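Putative angiotensinogen (Lampetra fluviatilis, PDB 5INW) is a serpin that binds heparin and probably inhibits serine proteases such as thrombin, seen here in a form whose reactive loop has been cleaved. Local coordinates at residues A[91-94]-A[95-99]; A[300-303]-A[304-308]; A[323-327]-A[328-332]; A[362-366]-A[367-371]. The protein carries 1 engineered substitution. All coordinates share one frame; numbering follows the deposited sequence.

Interaction 1 (A[91-94]-A[95-99]); sequences RLYK and QVLGG
V96 N reaches back to L92 O at 3.0 Å, and L97 N to Y93 O at 3.2 Å, so this turn keeps the regular i to i+4 backbone bonding. The bond from Q95 N to R91 O, 3.3 Å long, is weak. Past this point the ladder tightens to an i to i+3 step, G98 N to Q95 O, where a side chain on G98 would crowd that oxygen.

This part of helix 77-96 in the serpin fold rests its apolar flank on strand 106-108, with L92 and Y93 meeting F108, and V96 and L97 meeting I106. L92 and V96, one turn apart, barely touch, CG to CG2 being 4.5 Å.

Y93 has CG anti to the backbone N (chi1 -165°), which swings the ring outward and partly toward the next turn, so that CE1 lies 4.0 Å from L97 CD2. The branched leucine meets the ring obliquely, while the hydroxyl beyond bonds E323. With an alanine in place of L97 the whole branched end would be gone, and the Y93 ring and I106 would probably each lose an apolar neighbour, opening a gap between them. The long arm of K94 suits its place because the ammonium can bond the backbone oxygens of E324 and V326, whereas Q95 packs on Y363 and A366.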
# COMPACT_ATOMS: atom_id res chain seq x y z
N ARG A 91 -10.22 6.20 -0.92
CA ARG A 91 -10.49 7.32 -0.06
C ARG A 91 -9.18 7.99 0.37
O ARG A 91 -9.08 9.21 0.40
CB ARG A 91 -11.37 6.91 1.13
CG ARG A 91 -12.86 6.95 0.78
CD ARG A 91 -13.73 5.92 1.50
NE ARG A 91 -13.38 5.82 2.93
CZ ARG A 91 -13.37 4.69 3.67
NH1 ARG A 91 -13.73 3.50 3.15
NH2 ARG A 91 -12.99 4.76 4.95
N LEU A 92 -8.17 7.20 0.67
CA LEU A 92 -6.92 7.78 1.08
C LEU A 92 -6.27 8.45 -0.09
O LEU A 92 -5.71 9.53 0.05
CB LEU A 92 -6.02 6.72 1.69
CG LEU A 92 -4.59 7.14 2.02
CD1 LEU A 92 -4.63 8.23 3.08
CD2 LEU A 92 -3.78 5.96 2.55
N TYR A 93 -6.33 7.80 -1.25
CA TYR A 93 -5.73 8.36 -2.46
C TYR A 93 -6.22 9.77 -2.65
O TYR A 93 -5.43 10.67 -2.93
CB TYR A 93 -6.12 7.54 -3.67
CG TYR A 93 -5.30 7.76 -4.94
CD1 TYR A 93 -5.56 8.81 -5.80
CD2 TYR A 93 -4.29 6.86 -5.31
CE1 TYR A 93 -4.82 8.98 -6.96
CE2 TYR A 93 -3.59 7.00 -6.49
CZ TYR A 93 -3.85 8.07 -7.30
OH TYR A 93 -3.10 8.25 -8.46
N LYS A 94 -7.52 9.93 -2.51
CA LYS A 94 -8.18 11.19 -2.71
C LYS A 94 -7.75 12.27 -1.78
O LYS A 94 -7.71 13.41 -2.17
CB LYS A 94 -9.67 11.01 -2.58
CG LYS A 94 -10.25 10.36 -3.82
CD LYS A 94 -11.61 9.73 -3.52
CE LYS A 94 -12.38 9.43 -4.79
NZ LYS A 94 -11.50 8.89 -5.88
N GLN A 95 -7.45 11.94 -0.53
CA GLN A 95 -6.82 12.88 0.38
C GLN A 95 -5.38 13.22 -0.01
O GLN A 95 -5.00 14.38 0.03
CB GLN A 95 -6.82 12.32 1.81
CG GLN A 95 -8.18 12.01 2.44
CD GLN A 95 -9.15 13.18 2.46
OE1 GLN A 95 -10.29 13.02 2.03
NE2 GLN A 95 -8.70 14.35 2.91
N VAL A 96 -4.56 12.23 -0.40
CA VAL A 96 -3.18 12.51 -0.87
C VAL A 96 -3.12 13.57 -1.98
O VAL A 96 -2.17 14.35 -2.01
CB VAL A 96 -2.42 11.22 -1.32
CG1 VAL A 96 -1.03 11.57 -1.91
CG2 VAL A 96 -2.24 10.27 -0.13
N LEU A 97 -4.09 13.55 -2.90
CA LEU A 97 -4.22 14.53 -4.03
C LEU A 97 -4.34 15.97 -3.59
O LEU A 97 -3.95 16.87 -4.33
CB LEU A 97 -5.49 14.26 -4.84
CG LEU A 97 -5.54 12.97 -5.67
CD1 LEU A 97 -6.91 12.77 -6.29
CD2 LEU A 97 -4.45 12.97 -6.74
N GLY A 98 -4.92 16.19 -2.40
CA GLY A 98 -4.99 17.51 -1.81
C GLY A 98 -3.65 18.16 -1.52
O GLY A 98 -3.57 19.38 -1.37
N GLY A 99 -2.58 17.38 -1.47
CA GLY A 99 -1.24 17.89 -1.19
C GLY A 99 -0.17 17.41 -2.14
O GLY A 99 0.98 17.27 -1.73

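Interaction 2 (A[300-303]-A[304-308]); sequences LPYE and GGASM
Y302 and M308 are brought together by complementary torsions: Y302 CG stands anti to its carbonyl carbon (chi1 -60°), laying the ring along the facing strand, and M308 CG is anti to its backbone N (chi1 -177°), where its chain crosses the phenol at a slant. CE2 of Y302 meets CB of M308 at 3.9 Å, and CD2 of Y302 lies 4.3 Å from CB of A306. The A306 carbonyl is at the ring edge, while L300 O stands over the rim of one face.

The backbone forms the closing end of a beta hairpin. L300 and M308 are an antiparallel hydrogen-bonded pair, with L300 N to M308 O at 2.7 Å and the return bond from M308 N to L300 O at 3.0 Å. P301 and S307 make the next, non-hydrogen-bonded pair, a position that suits proline because no N-H is needed towards the partner. Y302 N then bonds A306 O at 2.8 Å. G304, at positive phi, lets the chain turn back where a side chain would clash with E303 O.

W252 stacks on the Y302 ring, F248 meets it edge-to-face, and T406 bonds its hydroxyl. L300 packs on L347 and L349 of strand 345-359, while A306, S307 and M308 pair with an antiparallel strand of the C-terminal peptide, a separate chain that continues the sheet.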
# COMPACT_ATOMS: atom_id res chain seq x y z
N LEU A 300 -0.88 -5.36 -17.24
CA LEU A 300 0.41 -6.04 -17.34
C LEU A 300 0.45 -7.19 -16.37
O LEU A 300 0.76 -7.01 -15.21
CB LEU A 300 1.58 -5.08 -17.09
CG LEU A 300 1.38 -3.79 -17.86
CD1 LEU A 300 2.41 -2.73 -17.49
CD2 LEU A 300 1.33 -4.05 -19.35
N PRO A 301 0.18 -8.39 -16.85
CA PRO A 301 0.21 -9.50 -15.94
C PRO A 301 1.59 -9.79 -15.31
O PRO A 301 2.63 -9.64 -15.96
CB PRO A 301 -0.26 -10.67 -16.83
CG PRO A 301 0.29 -10.36 -18.17
CD PRO A 301 0.16 -8.86 -18.25
N TYR A 302 1.55 -10.22 -14.05
CA TYR A 302 2.64 -10.94 -13.44
C TYR A 302 2.34 -12.43 -13.41
O TYR A 302 1.21 -12.86 -13.58
CB TYR A 302 2.84 -10.48 -12.01
CG TYR A 302 3.16 -9.03 -11.85
CD1 TYR A 302 4.44 -8.54 -12.10
CD2 TYR A 302 2.21 -8.14 -11.42
CE1 TYR A 302 4.72 -7.17 -11.96
CE2 TYR A 302 2.47 -6.79 -11.29
CZ TYR A 302 3.72 -6.30 -11.56
OH TYR A 302 3.96 -4.98 -11.38
N GLU A 303 3.37 -13.24 -13.19
CA GLU A 303 3.21 -14.58 -12.62
C GLU A 303 2.55 -14.44 -11.22
O GLU A 303 2.44 -13.33 -10.68
CB GLU A 303 4.59 -15.31 -12.53
CG GLU A 303 5.32 -15.62 -13.86
CD GLU A 303 4.63 -16.63 -14.72
OE1 GLU A 303 3.80 -17.43 -14.19
OE2 GLU A 303 4.89 -16.60 -15.94
N GLY A 304 2.07 -15.54 -10.63
CA GLY A 304 1.08 -15.44 -9.52
C GLY A 304 -0.27 -15.17 -10.15
O GLY A 304 -0.48 -15.43 -11.37
N GLY A 305 -1.21 -14.64 -9.41
CA GLY A 305 -2.49 -14.28 -10.05
C GLY A 305 -2.66 -12.80 -10.07
O GLY A 305 -3.76 -12.30 -9.87
N ALA A 306 -1.57 -12.08 -10.28
CA ALA A 306 -1.49 -10.66 -10.02
C ALA A 306 -1.10 -9.92 -11.29
O ALA A 306 -0.48 -10.48 -12.16
CB ALA A 306 -0.46 -10.39 -8.95
N SER A 307 -1.49 -8.65 -11.37
CA SER A 307 -1.09 -7.82 -12.48
C SER A 307 -1.08 -6.35 -12.09
O SER A 307 -1.60 -5.98 -11.07
CB SER A 307 -1.92 -8.13 -13.74
OG SER A 307 -3.26 -7.88 -13.53
N MET A 308 -0.37 -5.56 -12.90
CA MET A 308 -0.38 -4.12 -12.77
C MET A 308 -1.29 -3.55 -13.83
O MET A 308 -1.11 -3.81 -15.00
CB MET A 308 1.01 -3.54 -12.92
CG MET A 308 1.08 -2.02 -12.72
SD MET A 308 2.72 -1.33 -13.13
CE MET A 308 3.62 -1.68 -11.63

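Interaction 3 (A[323-327]-A[328-332]); sequences EESVS and QEQLE
S327 caps the N-terminus of helix 328-337 by bonding Q330 N, a local contact at the short link between this helix and helix 319-325 in the serpin fold. The motif is a classic serine N-cap. S327 OG lies between its own backbone N and carbonyl carbon (chi1 74°), a torsion that aims the hydroxyl at the N-H groups of the first turn, where it accepts from Q330 N at 2.8 Å in a nearly straight bond (175°). Serine suits the site because its hydroxyl sits just one carbon from the backbone, close enough to replace the carbonyl that a preceding turn would have supplied. The S327 carbonyl starts the regular ladder, taking L331 N at 2.9 Å.

Around the cap, Q330 folds back toward S325. Its CB comes against S325 O at 3.2 Å, and its CG lies 3.7 Å from S325 OG, a hydroxyl that bonds V322 O. E329 is exposed in the first turn, where its carboxylate probably interacts favourably with the positive end of the helix dipole. V326 and L331 are buried apolar residues: V326 packs on F90 and Y93 of helix 77-96, and L331 meets N86 of the same helix and also V24 of the C-terminal peptide, a separate chain. R29 of that chain makes a salt bridge with E323. Q328 uses both ends of its amide: OE1 accepts from N86 ND2, and NE2 makes a weak 3.3 Å bond to E332 OE2.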
# COMPACT_ATOMS: atom_id res chain seq x y z
N GLU A 323 -7.88 10.56 -11.59
CA GLU A 323 -7.61 10.38 -10.15
C GLU A 323 -8.81 10.66 -9.25
O GLU A 323 -8.86 10.15 -8.17
CB GLU A 323 -6.40 11.21 -9.72
CG GLU A 323 -5.12 10.64 -10.32
CD GLU A 323 -3.85 11.34 -9.89
OE1 GLU A 323 -3.88 12.54 -9.58
OE2 GLU A 323 -2.79 10.69 -9.89
N GLU A 324 -9.74 11.52 -9.70
CA GLU A 324 -11.03 11.71 -9.01
C GLU A 324 -11.95 10.50 -9.05
O GLU A 324 -12.65 10.24 -8.09
CB GLU A 324 -11.79 12.91 -9.58
CG GLU A 324 -11.50 14.20 -8.85
CD GLU A 324 -11.86 14.08 -7.40
OE1 GLU A 324 -13.03 13.71 -7.12
OE2 GLU A 324 -10.96 14.32 -6.55
N SER A 325 -11.98 9.77 -10.16
CA SER A 325 -12.93 8.67 -10.34
C SER A 325 -12.53 7.37 -9.63
O SER A 325 -13.39 6.46 -9.53
CB SER A 325 -13.11 8.36 -11.81
OG SER A 325 -11.92 7.81 -12.33
N VAL A 326 -11.27 7.25 -9.16
CA VAL A 326 -10.80 5.99 -8.60
C VAL A 326 -11.69 5.54 -7.45
O VAL A 326 -11.97 6.27 -6.55
CB VAL A 326 -9.31 5.94 -8.17
CG1 VAL A 326 -8.42 6.07 -9.39
CG2 VAL A 326 -8.97 6.96 -7.09
N SER A 327 -12.13 4.32 -7.55
CA SER A 327 -13.05 3.75 -6.61
C SER A 327 -13.07 2.28 -6.95
O SER A 327 -12.53 1.81 -7.99
CB SER A 327 -14.45 4.32 -6.78
OG SER A 327 -15.07 3.78 -7.94
N GLN A 328 -13.69 1.54 -6.04
CA GLN A 328 -13.93 0.16 -6.26
C GLN A 328 -14.78 -0.01 -7.55
O GLN A 328 -14.47 -0.85 -8.40
CB GLN A 328 -14.60 -0.41 -5.02
CG GLN A 328 -15.00 -1.86 -5.14
CD GLN A 328 -13.81 -2.77 -5.29
OE1 GLN A 328 -12.71 -2.45 -4.83
NE2 GLN A 328 -14.02 -3.93 -5.89
N GLU A 329 -15.81 0.80 -7.71
CA GLU A 329 -16.70 0.63 -8.86
C GLU A 329 -15.95 0.94 -10.17
O GLU A 329 -16.08 0.20 -11.16
CB GLU A 329 -17.99 1.44 -8.64
CG GLU A 329 -19.03 1.35 -9.77
CD GLU A 329 -20.28 2.20 -9.52
OE1 GLU A 329 -20.15 3.34 -9.00
OE2 GLU A 329 -21.40 1.75 -9.87
N GLN A 330 -15.15 2.00 -10.16
CA GLN A 330 -14.28 2.34 -11.28
C GLN A 330 -13.31 1.21 -11.62
O GLN A 330 -13.08 0.90 -12.81
CB GLN A 330 -13.48 3.64 -11.00
CG GLN A 330 -12.76 4.19 -12.23
CD GLN A 330 -13.68 4.29 -13.46
OE1 GLN A 330 -14.76 4.86 -13.39
NE2 GLN A 330 -13.27 3.70 -14.57
N LEU A 331 -12.72 0.61 -10.58
CA LEU A 331 -11.84 -0.53 -10.80
C LEU A 331 -12.57 -1.65 -11.51
O LEU A 331 -12.06 -2.20 -12.49
CB LEU A 331 -11.25 -1.04 -9.48
CG LEU A 331 -10.45 -2.36 -9.52
CD1 LEU A 331 -9.24 -2.18 -10.42
CD2 LEU A 331 -10.04 -2.80 -8.13
N GLU A 332 -13.77 -1.98 -11.04
CA GLU A 332 -14.53 -3.04 -11.71
C GLU A 332 -14.87 -2.67 -13.13
O GLU A 332 -14.79 -3.52 -14.00
CB GLU A 332 -15.77 -3.42 -10.91
CG GLU A 332 -15.40 -4.41 -9.81
CD GLU A 332 -16.25 -4.33 -8.57
OE1 GLU A 332 -16.88 -3.29 -8.35
OE2 GLU A 332 -16.27 -5.30 -7.81

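Interaction 4 (A[362-366]-A[367-371]); sequences AYLSA and MGMSS
L364 and M369 pack together across the Schellman motif that ends helix 361-369. Its two characteristic backbone bonds, 6→1 and 5→2, come first. M369 N reaches L364 O at 3.1 Å, a wide i to i+5 step, and inside it G368 N bonds S365 O, also at 3.1 Å. M367 N to Y363 O, at 3.0 Å, is a bond of ordinary helical spacing. G368 takes the C-prime place with phi at 115°, where a side chain would be jammed against the preceding carbonyl oxygen, so glycine is the residue that suits it.

Apolar contacts reinforce the turn. The residues that give and take the wide bond also meet through their side chains, as is usual for this motif: L364 CD2 lies 3.8 Å from M369 CE, the two chains crossing at a slant. M369, flexible enough to bend at chi3, goes on to L132 and A135 of helix 126-136. M367 also reaches the same leucine methyl, its SD 4.2 Å from L364 CD2, and its side chain packs on Q95 of helix 77-96. With a serine in its place, L364 and Q95 would probably both lose an apolar neighbour, and a gap would open between the two helices.

Polar contacts are few. S365, short enough to fold back on its own helix, bonds K361 O through OG. S365 OG and S370 OG are merely neighbours, too far apart at 4.0 Å for a hydrogen bond.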
# COMPACT_ATOMS: atom_id res chain seq x y z
N ALA A 362 -3.16 13.73 9.15
CA ALA A 362 -4.16 14.60 8.58
C ALA A 362 -5.04 13.89 7.57
O ALA A 362 -6.19 14.27 7.42
CB ALA A 362 -3.49 15.80 7.92
N TYR A 363 -4.50 12.94 6.82
CA TYR A 363 -5.34 12.30 5.81
C TYR A 363 -6.39 11.42 6.50
O TYR A 363 -7.59 11.45 6.17
CB TYR A 363 -4.52 11.48 4.80
CG TYR A 363 -3.42 12.23 4.04
CD1 TYR A 363 -3.70 13.41 3.36
CD2 TYR A 363 -2.12 11.73 3.96
CE1 TYR A 363 -2.70 14.06 2.66
CE2 TYR A 363 -1.12 12.38 3.28
CZ TYR A 363 -1.41 13.54 2.64
OH TYR A 363 -0.45 14.21 1.96
N LEU A 364 -5.94 10.64 7.48
CA LEU A 364 -6.82 9.73 8.19
C LEU A 364 -7.80 10.55 9.04
O LEU A 364 -8.97 10.17 9.18
CB LEU A 364 -6.03 8.77 9.05
CG LEU A 364 -5.03 7.88 8.29
CD1 LEU A 364 -4.01 7.23 9.23
CD2 LEU A 364 -5.79 6.83 7.49
N SER A 365 -7.33 11.66 9.60
CA SER A 365 -8.22 12.59 10.26
C SER A 365 -9.37 13.03 9.35
O SER A 365 -10.53 12.96 9.74
CB SER A 365 -7.45 13.79 10.79
OG SER A 365 -6.58 13.40 11.84
N ALA A 366 -9.07 13.48 8.13
CA ALA A 366 -10.15 13.84 7.20
C ALA A 366 -11.09 12.67 6.90
O ALA A 366 -12.31 12.85 6.76
CB ALA A 366 -9.59 14.40 5.91
N MET A 367 -10.54 11.46 6.81
CA MET A 367 -11.36 10.28 6.52
C MET A 367 -12.23 9.83 7.69
O MET A 367 -13.00 8.89 7.55
CB MET A 367 -10.48 9.14 6.05
CG MET A 367 -9.79 9.44 4.73
SD MET A 367 -8.38 8.37 4.52
CE MET A 367 -9.19 6.76 4.49
N GLY A 368 -12.09 10.48 8.84
CA GLY A 368 -12.99 10.27 9.98
C GLY A 368 -12.41 9.65 11.26
O GLY A 368 -13.17 9.44 12.19
N MET A 369 -11.08 9.44 11.30
CA MET A 369 -10.40 8.70 12.35
C MET A 369 -9.56 9.64 13.18
O MET A 369 -8.52 9.27 13.76
CB MET A 369 -9.49 7.64 11.75
CG MET A 369 -10.26 6.45 11.25
SD MET A 369 -9.22 5.45 10.20
CE MET A 369 -9.36 6.38 8.66
N SER A 370 -10.07 10.85 13.30
CA SER A 370 -9.40 11.88 14.05
C SER A 370 -9.28 11.58 15.55
O SER A 370 -8.38 12.10 16.23
CB SER A 370 -10.21 13.17 13.86
OG SER A 370 -9.52 14.26 14.42
N SER A 371 -10.19 10.77 16.06
CA SER A 371 -10.31 10.54 17.51
C SER A 371 -9.06 9.95 18.14
O SER A 371 -8.55 10.48 19.07
CB SER A 371 -11.54 9.66 17.80
OG SER A 371 -11.63 9.30 19.15

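Helix 77-96 is the hub: interaction 1 touches both interaction 3 and interaction 4, whose centres lie about 13 and 12 Å from its own. Towards interaction 3 the join is polar, K94 NZ lying 2.7 Å from V326 O; towards interaction 4 it is made by packing, with L92 CD1 3.7 Å from Y363 CB. Interaction 2 stands apart, its nearest atoms about 9 Å from interaction 3, although strand 306-313 and helix 319-325 are consecutive elements. Interactions 2 and 4 are on opposite sides of the chain's centre, their centres about 33 Å apart. The C-terminal peptide, a separate chain, reaches the first three interactions but does not touch the segments of interaction 4.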